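Local coordinates for putative ABC transporter, periplasmic binding protein, amino acid (Neisseria gonorrhoeae, PDB 2YJP) that binds L-cysteine as the solute receptor of a putative amino-acid ABC transporter, probably handing it to the membrane permease for uptake, at residues G55-G60 against D91-P96; Q78-E83 against E272-P277; V135-P140 against F238-V243; S150-P155 against N225-I230; V169-T174 against K190-T195. The protein carries 1 engineered substitution. One frame throughout, in Å; residues are numbered along the deposited sequence. Where two conformers were deposited one is given.

Interaction 1 (G55-G60 against D91-P96); sequences GVIRIG and DLLGSP
Gly55 and Leu93 bring the two backbones to within 6.5 Å of each other, CA to CA, just after helix 48-54 ends at Gly55, whose phi is positive, and where helix 80-93 runs out. This is helix-on-sheet packing in one lobe of a periplasmic binding protein: the end of the helix lies against the loop that leads into strand 57-61 and against its first residue, Ile57. Leu93 carries the contact, and its two methyl groups divide the work. CD2 rests on the backbone of Gly55, 3.4 Å from Gly55 C, and reaches on to the amide of Val56. CD1 turns to Ile57, lying 4.0 Å from Ile57 CG2 and about as near to the amide nitrogen of the same residue. CG of Leu93 stands opposite its own carbonyl carbon (chi1 -71°), which sends the isobutyl group across to the strand. Ile57 answers with both of its branches: CG2 meets Leu93, while the longer arm, with CG1 opposite the backbone N (chi1 -173°), continues to Leu92. Around this apolar patch, Ile51 of helix 48-54 touches both Ile57 and Leu92. Ile57 is bonded through its backbone to Lys98 and to Glu100 of the neighbouring strand 99-103. At the far end of the patch, Ile57 CD1 and Leu92 CD2 meet at 4.2 Å.

Interaction 2 (Q78-E83 against E272-P277); sequences QGFDVE and EKTLLP
The start of helix 80-93 meets the end of helix 266-274, the two backbones coming nearest at Phe80 and Thr274, with their CA atoms 5.5 Å apart. A helix from near the C-terminal end of the chain, 189 residues on, thus closes onto the lobe that holds helix 80-93. Gly79 is the N-cap of the first helix, and its carbonyl receives the amide of Glu83. Leu275 sets CD1 over the centre of the Phe80 ring, 3.7 Å from the centroid and 10° off the normal, a CH-pi contact. Thr274 fits beside it: CG2 packs on Gly79 C, and OG1, bonded to the carbonyl of Ala270 in its own helix, comes 3.2 Å from Phe80 CB. Farther out, Lys273 NZ forms a salt bridge to Glu83 OE2 at 3.1 Å, from above the carboxylate plane, and a weak bond to Glu83 OE1. Lys86 also pairs with Glu83 OE2, so this carboxylate is probably stabilised as an anion, and the buried aromatic contact is bordered by a charged one.

Interaction 3 (V135-P140 against F238-V243); sequences VDFADP and FIAPAV
Asp136 and Val243 form an antiparallel hydrogen-bonded pair, joined by two backbone bonds: Asp136 N to Val243 O at 2.9 Å, and Val243 N to Asp136 O at 2.7 Å. The second lies in the carbonyl plane. A third bond, Ala138 N to Pro241 O at 2.9 Å, arrives from above the carbonyl plane, at the point where the first chain leaves its strand. Between them, Phe137 and Ala242 make the non-hydrogen-bonded pair, and CA-H...O contacts from both residues add to the pairing. Apolar packing follows on the face that bears Phe137 and Ala242. Val135 CG2 lies over one face of the Phe137 ring, offset toward its rim, and touches Ala242 CB at 3.7 Å. Phe137 CD1 leans obliquely on Ala240 CB. On the other face, Asp136 CB packs against Val243 CG2, while the carboxylate is taken by the backbone N of Gly246. The aromatic contact comes at the other end, where Pro140 CG sits over the Phe238 ring in a CH-pi contact, 4.0 Å from the centroid and 21° off the normal. The pairing lies beside the two chain crossings that probably form the hinge between the lobes. Helix 248-264 covers Ala138 and Val243, helix 109-114 touches Val135, and Ile239 reaches across to strand 142-151, the next strand of the mixed sheet, close to the bound cysteine.

Interaction 4 (S150-P155 against N225-I230); sequences SPKNKP and NFEVAI. With EDO (1,2-ethanediol), chain K.
Ser150 and Glu227 exchange two backbone bonds as an antiparallel hydrogen-bonded pair, Ser150 N to Glu227 O at 3.1 Å and Glu227 N to Ser150 O at 3.0 Å. Lys152 N then closes on Asn225 O at 2.8 Å. In this compact part Phe226 CD1 comes 3.4 Å from Pro151 N, and Pro151 CB rests on Phe226 CE1; the Phe226 ring also meets that of Trp219. The outer side is looser. The extended Lys152 passes its CG along Glu227, yet Lys152 NZ stays 5.3 Å from Glu227 OE1 and bonds weakly to the carbonyl of Pro224. Pro155 CB meets Glu227 OE2 at 3.6 Å and also touches Ala229 CB. One water links Lys152 O to Glu227 OE2, the latter bond weak; a second joins Asn153 N and Asn225 O. The strand ends in a type I turn from Pro151 to Lys154; the whole is an antiparallel pairing of strands 142-151 and 226-230 at the margin of the mixed sheet, with a classic bulge where Ala229 and Ile230 both face Val148.

Interaction 5 (V169-T174 against K190-T195); sequences VNKGTT and KFDQNT. With ZN (zinc ion), chain G; CYS (cysteine), chain D.
Phe191 O is gripped by two donors from opposite faces of its carbonyl plane: Lys171 N at 2.8 Å and Asn170 ND2 at 3.1 Å. Asn170 ND2 also gives a weak bond to Asp192 O. With CG opposite the backbone N (chi1 176°), Asn170 reaches over the end of the neighbouring strand. Asn170 OD1 lies 3.2 Å from Asn194 OD1, two acceptors; one water bonds both to Asn170 OD1 and to Asn194 ND2, and Asn194 OD1 is bonded to His211. Val169 CG2 lies alongside Lys190 CG at 3.7 Å, while the lysine's amine pairs with Asp176. Asp192 OD2 binds a zinc ion at 2.0 Å together with Glu105. On the ligand side, Thr173, N-cap of helix 174-182, bonds through OG1 to Asn170 O, and Thr174 N donates to OXT of the bound cysteine at 3.0 Å. The cysteine carboxylate is thus met at a helix N-terminus, which would probably help to stabilise its charge. Phe191 N is bonded to Val169 O between the two parallel strands of a beta-alpha-beta unit: strand 166-170 leads through helix 174-182 to strand 187-191, helix 194-202 follows, and strand 208-212 lies beside strand 166-170 on its other side.

The five contacts are spread over a two-lobed binding protein: interactions 1 and 2 lie in one lobe, 4 and 5 in the other, and 3 beside the probable hinge. Interactions 1 and 2 share helix 80-93, with centres about 18 Å apart, and their segments alternate along the chain. Interactions 3, 4 and 5 all reach the mixed sheet; 4 is nested within the loop closed by 3, and 5 within that closed by 4, while interaction 2 encloses all three. Interactions 1 and 4, peripheral packing, lie farthest apart, about 41 Å between centres. Interaction 5 supplies cysteine-binding residues, and interaction 3 approaches the ligand through Ile239, so contacts on both sides of the probable hinge come close to it.

Interaction 1 (G55-G60 against D91-P96)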
# COMPACT_ATOMS: atom_id res chain seq x y z
N GLY A 55 -2.15 -26.18 -0.44
CA GLY A 55 -1.58 -26.02 -1.78
C GLY A 55 -1.76 -24.64 -2.41
O GLY A 55 -1.44 -24.44 -3.60
N VAL A 56 -2.26 -23.67 -1.63
CA VAL A 56 -2.52 -22.33 -2.11
C VAL A 56 -2.45 -21.35 -0.93
O VAL A 56 -2.90 -21.66 0.18
CB VAL A 56 -3.94 -22.25 -2.82
CG1 VAL A 56 -5.06 -22.53 -1.84
CG2 VAL A 56 -4.19 -20.89 -3.46
N ILE A 57 -1.86 -20.18 -1.17
CA ILE A 57 -1.82 -19.16 -0.15
C ILE A 57 -2.77 -18.04 -0.52
O ILE A 57 -2.74 -17.52 -1.66
CB ILE A 57 -0.40 -18.67 0.14
CG1 ILE A 57 -0.39 -17.71 1.37
CG2 ILE A 57 0.23 -18.07 -1.15
CD1 ILE A 57 1.03 -17.40 1.92
N ARG A 58 -3.67 -17.71 0.40
CA ARG A 58 -4.57 -16.58 0.22
C ARG A 58 -3.88 -15.29 0.64
O ARG A 58 -3.47 -15.13 1.81
CB ARG A 58 -5.89 -16.80 0.96
CG ARG A 58 -6.83 -17.74 0.17
CD ARG A 58 -8.01 -18.28 1.00
NE ARG A 58 -8.99 -17.23 1.30
CZ ARG A 58 -9.85 -16.73 0.42
NH1 ARG A 58 -9.89 -17.17 -0.84
NH2 ARG A 58 -10.69 -15.77 0.82
N ILE A 59 -3.71 -14.39 -0.35
CA ILE A 59 -3.04 -13.10 -0.11
C ILE A 59 -3.85 -11.85 -0.46
O ILE A 59 -4.31 -11.68 -1.62
CB ILE A 59 -1.65 -13.00 -0.77
CG1 ILE A 59 -0.81 -14.20 -0.36
CG2 ILE A 59 -0.96 -11.69 -0.37
CD1 ILE A 59 0.59 -14.29 -0.96
N GLY A 60 -4.03 -10.98 0.55
CA GLY A 60 -4.75 -9.71 0.42
C GLY A 60 -3.87 -8.69 -0.28
O GLY A 60 -2.71 -8.46 0.13
N ASP A 91 8.43 -19.88 -3.27
CA ASP A 91 9.30 -20.52 -2.25
C ASP A 91 8.48 -21.46 -1.38
O ASP A 91 8.93 -22.51 -1.02
CB ASP A 91 9.98 -19.47 -1.36
CG ASP A 91 11.07 -18.75 -2.07
OD1 ASP A 91 11.64 -19.36 -2.99
OD2 ASP A 91 11.35 -17.56 -1.73
N LEU A 92 7.25 -21.06 -1.05
CA LEU A 92 6.46 -21.81 -0.11
C LEU A 92 5.83 -23.05 -0.76
O LEU A 92 5.77 -24.11 -0.16
CB LEU A 92 5.35 -20.94 0.45
CG LEU A 92 4.60 -21.62 1.61
CD1 LEU A 92 5.42 -21.69 2.92
CD2 LEU A 92 3.29 -20.96 1.85
N LEU A 93 5.38 -22.88 -1.99
CA LEU A 93 4.50 -23.82 -2.63
C LEU A 93 5.08 -24.42 -3.89
O LEU A 93 4.56 -25.43 -4.37
CB LEU A 93 3.14 -23.17 -2.93
CG LEU A 93 2.38 -22.95 -1.63
CD1 LEU A 93 1.71 -21.77 -1.56
CD2 LEU A 93 1.41 -24.02 -1.25
N GLY A 94 6.13 -23.83 -4.44
CA GLY A 94 6.83 -24.45 -5.58
C GLY A 94 6.47 -23.75 -6.88
O GLY A 94 7.07 -24.00 -7.91
N SER A 95 5.50 -22.82 -6.82
CA SER A 95 5.08 -22.12 -8.04
C SER A 95 4.48 -20.75 -7.75
O SER A 95 3.62 -20.64 -6.89
CB SER A 95 4.09 -23.01 -8.83
OG SER A 95 3.35 -22.26 -9.78
N PRO A 96 4.89 -19.70 -8.48
CA PRO A 96 4.29 -18.39 -8.21
C PRO A 96 2.79 -18.33 -8.54
O PRO A 96 2.10 -17.40 -8.11
CB PRO A 96 5.09 -17.44 -9.12
CG PRO A 96 5.64 -18.32 -10.22
CD PRO A 96 5.89 -19.64 -9.58

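Interaction 2 (Q78-E83 against E272-P277)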
# COMPACT_ATOMS: atom_id res chain seq x y z
N GLN A 78 -1.02 -7.39 -10.76
CA GLN A 78 0.31 -6.88 -11.09
C GLN A 78 0.70 -5.86 -10.02
O GLN A 78 -0.14 -5.43 -9.23
CB GLN A 78 0.34 -6.15 -12.45
CG GLN A 78 -0.08 -6.94 -13.72
CD GLN A 78 0.86 -8.13 -14.03
OE1 GLN A 78 1.97 -8.22 -13.49
NE2 GLN A 78 0.38 -9.05 -14.91
N GLY A 79 1.98 -5.47 -10.03
CA GLY A 79 2.50 -4.44 -9.18
C GLY A 79 3.55 -4.95 -8.21
O GLY A 79 3.76 -6.16 -8.05
N PHE A 80 4.17 -4.01 -7.52
CA PHE A 80 5.27 -4.32 -6.65
C PHE A 80 4.90 -5.32 -5.54
O PHE A 80 5.65 -6.28 -5.32
CB PHE A 80 5.77 -2.98 -6.08
CG PHE A 80 6.96 -3.07 -5.19
CD1 PHE A 80 8.17 -3.56 -5.65
CD2 PHE A 80 6.88 -2.58 -3.90
CE1 PHE A 80 9.32 -3.58 -4.80
CE2 PHE A 80 7.99 -2.61 -3.01
CZ PHE A 80 9.23 -3.13 -3.46
N ASP A 81 3.80 -5.12 -4.83
CA ASP A 81 3.39 -6.01 -3.74
C ASP A 81 3.08 -7.45 -4.28
O ASP A 81 3.31 -8.47 -3.60
CB ASP A 81 2.07 -5.50 -3.13
CG ASP A 81 2.18 -4.17 -2.43
OD1 ASP A 81 3.17 -3.85 -1.76
OD2 ASP A 81 1.21 -3.42 -2.53
N VAL A 82 2.51 -7.51 -5.47
CA VAL A 82 2.13 -8.76 -6.12
C VAL A 82 3.38 -9.56 -6.51
O VAL A 82 3.42 -10.82 -6.41
CB VAL A 82 1.26 -8.43 -7.36
CG1 VAL A 82 1.27 -9.52 -8.36
CG2 VAL A 82 -0.21 -8.03 -6.89
N GLU A 83 4.41 -8.85 -6.96
CA GLU A 83 5.63 -9.54 -7.32
C GLU A 83 6.20 -10.24 -6.06
O GLU A 83 6.62 -11.40 -6.13
CB GLU A 83 6.66 -8.56 -7.87
CG GLU A 83 6.32 -8.05 -9.21
CD GLU A 83 6.29 -9.18 -10.26
OE1 GLU A 83 7.23 -9.97 -10.41
OE2 GLU A 83 5.34 -9.29 -10.99
N GLU A 272 12.69 -2.80 -9.95
CA GLU A 272 13.06 -2.54 -11.34
C GLU A 272 11.92 -2.87 -12.30
O GLU A 272 11.73 -2.16 -13.24
CB GLU A 272 14.32 -3.33 -11.75
CG GLU A 272 15.59 -2.59 -11.34
CD GLU A 272 16.82 -3.48 -11.37
OE1 GLU A 272 16.73 -4.60 -11.92
OE2 GLU A 272 17.87 -3.04 -10.82
N LYS A 273 11.17 -3.93 -12.01
CA LYS A 273 10.06 -4.31 -12.87
C LYS A 273 8.87 -3.38 -12.75
O LYS A 273 8.24 -3.06 -13.74
CB LYS A 273 9.64 -5.74 -12.61
CG LYS A 273 8.53 -6.23 -13.50
CD LYS A 273 8.11 -7.65 -13.12
CE LYS A 273 6.99 -8.19 -14.02
NZ LYS A 273 6.75 -9.63 -13.78
N THR A 274 8.55 -2.91 -11.55
CA THR A 274 7.25 -2.28 -11.38
C THR A 274 7.31 -0.79 -10.98
O THR A 274 6.32 -0.06 -11.21
CB THR A 274 6.41 -3.02 -10.29
OG1 THR A 274 7.02 -2.83 -9.01
CG2 THR A 274 6.22 -4.55 -10.61
N LEU A 275 8.42 -0.37 -10.37
CA LEU A 275 8.51 0.97 -9.80
C LEU A 275 9.42 1.89 -10.62
O LEU A 275 9.05 3.04 -10.86
CB LEU A 275 8.98 0.97 -8.30
CG LEU A 275 8.07 0.19 -7.32
CD1 LEU A 275 8.57 0.27 -5.92
CD2 LEU A 275 6.62 0.67 -7.36
N LEU A 276 10.58 1.38 -11.02
CA LEU A 276 11.51 2.13 -11.81
C LEU A 276 10.89 2.70 -13.10
O LEU A 276 11.23 3.83 -13.46
CB LEU A 276 12.80 1.31 -12.13
CG LEU A 276 13.77 2.04 -13.06
CD1 LEU A 276 14.66 2.98 -12.35
CD2 LEU A 276 14.67 1.20 -13.87
N PRO A 277 10.02 1.92 -13.81
CA PRO A 277 9.43 2.50 -15.02
C PRO A 277 8.56 3.72 -14.68
O PRO A 277 8.40 4.63 -15.48
CB PRO A 277 8.61 1.34 -15.63
CG PRO A 277 9.28 0.10 -15.11
CD PRO A 277 9.68 0.47 -13.68

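Interaction 3 (V135-P140 against F238-V243)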
# COMPACT_ATOMS: atom_id res chain seq x y z
N VAL A 135 -2.69 -6.77 14.44
CA VAL A 135 -2.07 -7.77 13.54
C VAL A 135 -0.52 -7.89 13.77
O VAL A 135 0.09 -7.02 14.40
CB VAL A 135 -2.36 -7.47 12.01
CG1 VAL A 135 -3.92 -7.25 11.70
CG2 VAL A 135 -1.47 -6.28 11.47
N ASP A 136 0.13 -8.93 13.24
CA ASP A 136 1.57 -8.95 13.34
C ASP A 136 2.23 -8.61 12.01
O ASP A 136 1.95 -9.24 10.96
CB ASP A 136 2.14 -10.27 13.88
CG ASP A 136 1.84 -10.51 15.39
OD1 ASP A 136 1.98 -9.59 16.24
OD2 ASP A 136 1.51 -11.67 15.73
N PHE A 137 3.14 -7.63 12.06
CA PHE A 137 3.90 -7.19 10.89
C PHE A 137 5.21 -7.93 10.78
O PHE A 137 5.98 -7.98 11.75
CB PHE A 137 4.18 -5.71 10.98
CG PHE A 137 2.96 -4.85 10.69
CD1 PHE A 137 2.55 -4.60 9.36
CD2 PHE A 137 2.23 -4.28 11.75
CE1 PHE A 137 1.44 -3.78 9.10
CE2 PHE A 137 1.13 -3.47 11.49
CZ PHE A 137 0.72 -3.21 10.18
N ALA A 138 5.47 -8.50 9.60
CA ALA A 138 6.82 -9.02 9.29
C ALA A 138 7.79 -7.90 8.97
O ALA A 138 7.40 -6.76 8.95
CB ALA A 138 6.76 -9.98 8.13
N ASP A 139 9.03 -8.23 8.70
CA ASP A 139 10.02 -7.30 8.22
C ASP A 139 9.53 -6.44 7.10
O ASP A 139 9.06 -6.98 6.10
CB ASP A 139 11.21 -8.05 7.63
CG ASP A 139 12.11 -8.62 8.67
OD1 ASP A 139 11.78 -8.54 9.88
OD2 ASP A 139 13.16 -9.17 8.25
N PRO A 140 9.76 -5.12 7.21
CA PRO A 140 9.36 -4.15 6.17
C PRO A 140 10.12 -4.39 4.89
O PRO A 140 11.30 -4.84 4.92
CB PRO A 140 9.72 -2.79 6.75
CG PRO A 140 10.50 -3.04 7.99
CD PRO A 140 10.51 -4.52 8.32
N PHE A 238 7.41 2.59 7.60
CA PHE A 238 7.58 1.36 6.84
C PHE A 238 6.31 0.72 6.36
O PHE A 238 5.30 0.79 7.04
CB PHE A 238 8.28 0.31 7.68
CG PHE A 238 9.68 0.63 7.99
CD1 PHE A 238 10.64 0.69 6.98
CD2 PHE A 238 10.07 0.83 9.31
CE1 PHE A 238 11.98 0.96 7.28
CE2 PHE A 238 11.40 1.11 9.65
CZ PHE A 238 12.37 1.19 8.64
N ILE A 239 6.41 0.06 5.22
CA ILE A 239 5.39 -0.80 4.67
C ILE A 239 5.86 -2.27 4.80
O ILE A 239 7.01 -2.60 4.50
CB ILE A 239 5.10 -0.43 3.20
CG1 ILE A 239 4.22 0.82 3.20
CG2 ILE A 239 4.43 -1.58 2.48
CD1 ILE A 239 4.06 1.44 1.84
N ALA A 240 4.98 -3.16 5.23
CA ALA A 240 5.41 -4.49 5.68
C ALA A 240 4.29 -5.45 5.43
O ALA A 240 3.18 -5.01 5.38
CB ALA A 240 5.74 -4.48 7.17
N PRO A 241 4.59 -6.76 5.27
CA PRO A 241 3.52 -7.76 5.21
C PRO A 241 2.88 -7.90 6.58
O PRO A 241 3.52 -7.58 7.59
CB PRO A 241 4.24 -9.06 4.88
CG PRO A 241 5.70 -8.66 4.48
CD PRO A 241 5.93 -7.38 5.23
N ALA A 242 1.64 -8.39 6.64
CA ALA A 242 1.01 -8.62 7.95
C ALA A 242 0.32 -9.98 8.01
O ALA A 242 -0.34 -10.37 7.04
CB ALA A 242 0.03 -7.52 8.29
N VAL A 243 0.48 -10.67 9.15
CA VAL A 243 -0.23 -11.93 9.39
C VAL A 243 -1.16 -11.73 10.57
O VAL A 243 -1.04 -10.72 11.26
CB VAL A 243 0.73 -13.10 9.68
CG1 VAL A 243 1.62 -13.36 8.48
CG2 VAL A 243 1.56 -12.84 10.96

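Interaction 4 (S150-P155 against N225-I230)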
# COMPACT_ATOMS: atom_id res chain seq x y z
N SER A 150 -3.27 18.24 -5.49
CA SER A 150 -4.29 19.24 -5.77
C SER A 150 -4.17 19.75 -7.20
O SER A 150 -3.11 19.63 -7.84
CB SER A 150 -4.14 20.42 -4.78
OG SER A 150 -2.80 20.98 -4.83
N PRO A 151 -5.24 20.36 -7.73
CA PRO A 151 -5.09 20.84 -9.12
C PRO A 151 -4.01 21.94 -9.23
O PRO A 151 -3.89 22.78 -8.32
CB PRO A 151 -6.51 21.41 -9.47
CG PRO A 151 -7.22 21.60 -8.15
CD PRO A 151 -6.60 20.57 -7.20
N LYS A 152 -3.23 21.92 -10.32
CA LYS A 152 -2.23 22.97 -10.60
C LYS A 152 -2.81 24.38 -10.63
O LYS A 152 -2.08 25.36 -10.43
CB LYS A 152 -1.50 22.69 -11.92
CG LYS A 152 -0.62 21.38 -11.86
CD LYS A 152 0.17 21.21 -13.15
CE LYS A 152 1.03 20.02 -13.00
NZ LYS A 152 1.73 19.75 -14.24
N ASN A 153 -4.11 24.51 -10.91
CA ASN A 153 -4.68 25.85 -10.97
C ASN A 153 -5.13 26.39 -9.61
O ASN A 153 -5.48 27.55 -9.49
CB ASN A 153 -5.74 26.01 -12.09
CG ASN A 153 -7.03 25.20 -11.84
OD1 ASN A 153 -7.23 24.56 -10.80
ND2 ASN A 153 -7.89 25.22 -12.82
N LYS A 154 -5.05 25.56 -8.58
CA LYS A 154 -5.42 25.97 -7.22
C LYS A 154 -4.62 25.07 -6.25
O LYS A 154 -5.20 24.22 -5.53
CB LYS A 154 -6.95 25.77 -7.07
CG LYS A 154 -7.65 26.44 -5.87
CD LYS A 154 -7.56 28.00 -5.83
CE LYS A 154 -8.68 28.67 -4.99
NZ LYS A 154 -8.67 30.16 -5.27
N PRO A 155 -3.29 25.19 -6.29
CA PRO A 155 -2.50 24.23 -5.49
C PRO A 155 -2.73 24.41 -3.98
O PRO A 155 -2.88 25.56 -3.48
CB PRO A 155 -1.03 24.60 -5.83
CG PRO A 155 -1.11 26.04 -6.52
CD PRO A 155 -2.50 26.23 -6.98
N ASN A 225 -2.92 17.69 -14.85
CA ASN A 225 -3.53 18.91 -14.31
C ASN A 225 -3.46 18.97 -12.79
O ASN A 225 -3.93 19.95 -12.14
CB ASN A 225 -4.97 19.06 -14.84
CG ASN A 225 -5.02 19.52 -16.30
OD1 ASN A 225 -4.05 20.06 -16.84
ND2 ASN A 225 -6.14 19.34 -16.93
N PHE A 226 -2.87 17.93 -12.20
CA PHE A 226 -2.62 17.86 -10.78
C PHE A 226 -1.15 17.86 -10.44
O PHE A 226 -0.31 17.37 -11.24
CB PHE A 226 -3.35 16.66 -10.21
CG PHE A 226 -4.84 16.76 -10.39
CD1 PHE A 226 -5.62 17.43 -9.44
CD2 PHE A 226 -5.44 16.28 -11.56
CE1 PHE A 226 -7.01 17.59 -9.62
CE2 PHE A 226 -6.83 16.42 -11.79
CZ PHE A 226 -7.64 17.08 -10.81
N GLU A 227 -0.82 18.43 -9.28
CA GLU A 227 0.54 18.31 -8.77
C GLU A 227 0.55 17.91 -7.31
O GLU A 227 -0.39 18.25 -6.53
CB GLU A 227 1.36 19.60 -8.99
CG GLU A 227 0.88 20.83 -8.24
CD GLU A 227 1.65 22.09 -8.60
OE1 GLU A 227 2.40 22.14 -9.59
OE2 GLU A 227 1.52 23.12 -7.95
N VAL A 228 1.61 17.20 -6.93
CA VAL A 228 1.79 16.86 -5.52
C VAL A 228 2.49 18.06 -4.83
O VAL A 228 3.70 18.09 -4.62
CB VAL A 228 2.47 15.52 -5.35
CG1 VAL A 228 2.40 15.11 -3.87
CG2 VAL A 228 1.80 14.42 -6.32
N ALA A 229 1.70 19.07 -4.50
CA ALA A 229 2.24 20.36 -4.01
C ALA A 229 2.66 20.35 -2.55
O ALA A 229 3.39 21.24 -2.13
CB ALA A 229 1.28 21.49 -4.28
N ILE A 230 2.17 19.36 -1.80
CA ILE A 230 2.81 18.94 -0.53
C ILE A 230 3.42 17.54 -0.67
O ILE A 230 2.66 16.58 -0.61
CB ILE A 230 1.77 18.92 0.65
CG1 ILE A 230 1.10 20.28 0.77
CG2 ILE A 230 2.46 18.54 1.98
CD1 ILE A 230 -0.08 20.33 1.72
C1 EDO K . -10.89 17.34 -14.91
O1 EDO K . -10.55 17.49 -13.49
C2 EDO K . -9.93 18.22 -15.73
O2 EDO K . -8.64 18.41 -15.11
O HOH W 1 0.33 24.77 -9.61
O HOH W 2 -5.39 22.39 -13.02

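Interaction 5 (V169-T174 against K190-T195)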
# COMPACT_ATOMS: atom_id res chain seq x y z
N VAL A 169 -9.89 11.54 1.16
CA VAL A 169 -9.00 10.48 1.54
C VAL A 169 -9.69 9.13 1.25
O VAL A 169 -10.95 9.02 1.28
CB VAL A 169 -8.65 10.50 3.09
CG1 VAL A 169 -7.76 11.66 3.44
CG2 VAL A 169 -9.94 10.44 4.00
N ASN A 170 -8.85 8.11 1.00
CA ASN A 170 -9.31 6.74 0.90
C ASN A 170 -9.55 6.28 2.34
O ASN A 170 -8.64 6.40 3.19
CB ASN A 170 -8.29 5.91 0.14
CG ASN A 170 -8.62 4.41 0.06
OD1 ASN A 170 -7.80 3.63 0.10
ND2 ASN A 170 -9.78 4.06 -0.14
N LYS A 171 -10.79 5.86 2.64
CA LYS A 171 -11.12 5.43 3.96
C LYS A 171 -10.14 4.33 4.47
O LYS A 171 -9.85 3.37 3.75
CB LYS A 171 -12.61 4.97 4.03
CG LYS A 171 -13.02 4.44 5.41
CD LYS A 171 -14.56 4.26 5.60
CE LYS A 171 -14.87 3.34 6.79
NZ LYS A 171 -16.32 2.81 6.78
N GLY A 172 -9.69 4.49 5.72
CA GLY A 172 -8.95 3.45 6.45
C GLY A 172 -7.44 3.50 6.12
O GLY A 172 -6.73 2.55 6.39
N THR A 173 -6.99 4.57 5.45
CA THR A 173 -5.59 4.73 5.16
C THR A 173 -4.88 5.53 6.27
O THR A 173 -5.51 6.13 7.15
CB THR A 173 -5.34 5.44 3.79
OG1 THR A 173 -5.97 6.72 3.76
CG2 THR A 173 -5.81 4.57 2.60
N THR A 174 -3.55 5.53 6.21
CA THR A 174 -2.76 6.35 7.13
C THR A 174 -3.05 7.82 6.88
O THR A 174 -3.08 8.58 7.83
CB THR A 174 -1.27 6.11 6.99
OG1 THR A 174 -0.97 6.06 5.59
CG2 THR A 174 -0.84 4.74 7.69
N LYS A 190 -14.54 10.75 2.64
CA LYS A 190 -13.86 9.45 2.55
C LYS A 190 -14.59 8.51 1.56
O LYS A 190 -15.80 8.48 1.48
CB LYS A 190 -13.77 8.82 3.94
CG LYS A 190 -13.47 9.80 5.04
CD LYS A 190 -13.08 9.10 6.34
CE LYS A 190 -12.98 10.13 7.48
NZ LYS A 190 -12.47 9.60 8.78
N PHE A 191 -13.81 7.75 0.78
CA PHE A 191 -14.38 6.78 -0.14
C PHE A 191 -13.68 5.46 0.12
O PHE A 191 -12.47 5.47 0.42
CB PHE A 191 -14.11 7.23 -1.58
CG PHE A 191 -14.88 8.46 -1.98
CD1 PHE A 191 -16.18 8.35 -2.51
CD2 PHE A 191 -14.33 9.71 -1.80
CE1 PHE A 191 -16.91 9.49 -2.85
CE2 PHE A 191 -15.06 10.87 -2.13
CZ PHE A 191 -16.32 10.77 -2.65
N ASP A 192 -14.39 4.35 0.03
CA ASP A 192 -13.82 2.98 0.25
C ASP A 192 -12.62 2.63 -0.66
O ASP A 192 -11.65 2.07 -0.21
CB ASP A 192 -14.90 1.91 0.07
CG ASP A 192 -15.92 1.88 1.24
OD1 ASP A 192 -15.78 2.72 2.12
OD2 ASP A 192 -16.86 1.00 1.31
N GLN A 193 -12.71 3.00 -1.95
CA GLN A 193 -11.81 2.57 -2.98
C GLN A 193 -10.93 3.71 -3.51
O GLN A 193 -11.42 4.88 -3.56
CB GLN A 193 -12.64 2.06 -4.14
CG GLN A 193 -13.59 0.99 -3.74
CD GLN A 193 -14.31 0.37 -4.98
OE1 GLN A 193 -13.66 0.02 -5.96
NE2 GLN A 193 -15.63 0.25 -4.92
N ASN A 194 -9.73 3.39 -4.00
CA ASN A 194 -8.88 4.43 -4.56
C ASN A 194 -9.49 5.09 -5.79
O ASN A 194 -9.42 6.27 -5.91
CB ASN A 194 -7.41 3.98 -4.84
CG ASN A 194 -6.64 3.73 -3.52
OD1 ASN A 194 -6.52 4.64 -2.70
ND2 ASN A 194 -6.19 2.46 -3.29
N THR A 195 -10.00 4.29 -6.72
CA THR A 195 -10.60 4.79 -7.95
C THR A 195 -11.69 5.81 -7.65
O THR A 195 -11.68 6.88 -8.21
CB THR A 195 -11.17 3.64 -8.79
OG1 THR A 195 -10.08 2.77 -9.13
CG2 THR A 195 -11.78 4.19 -10.14
ZN ZN G . -16.41 -0.77 0.51
N CYS D . 0.17 2.38 2.87
CA CYS D . -0.93 3.20 3.41
C CYS D . -1.70 2.42 4.48
O CYS D . -1.30 1.26 4.80
CB CYS D . -1.91 3.62 2.32
SG CYS D . -2.64 2.25 1.40
OXT CYS D . -2.68 2.94 5.00
O HOH W 3 -5.12 2.79 -0.48
O HOH W 4 -8.75 0.93 -0.45
O HOH W 5 -10.97 1.45 2.29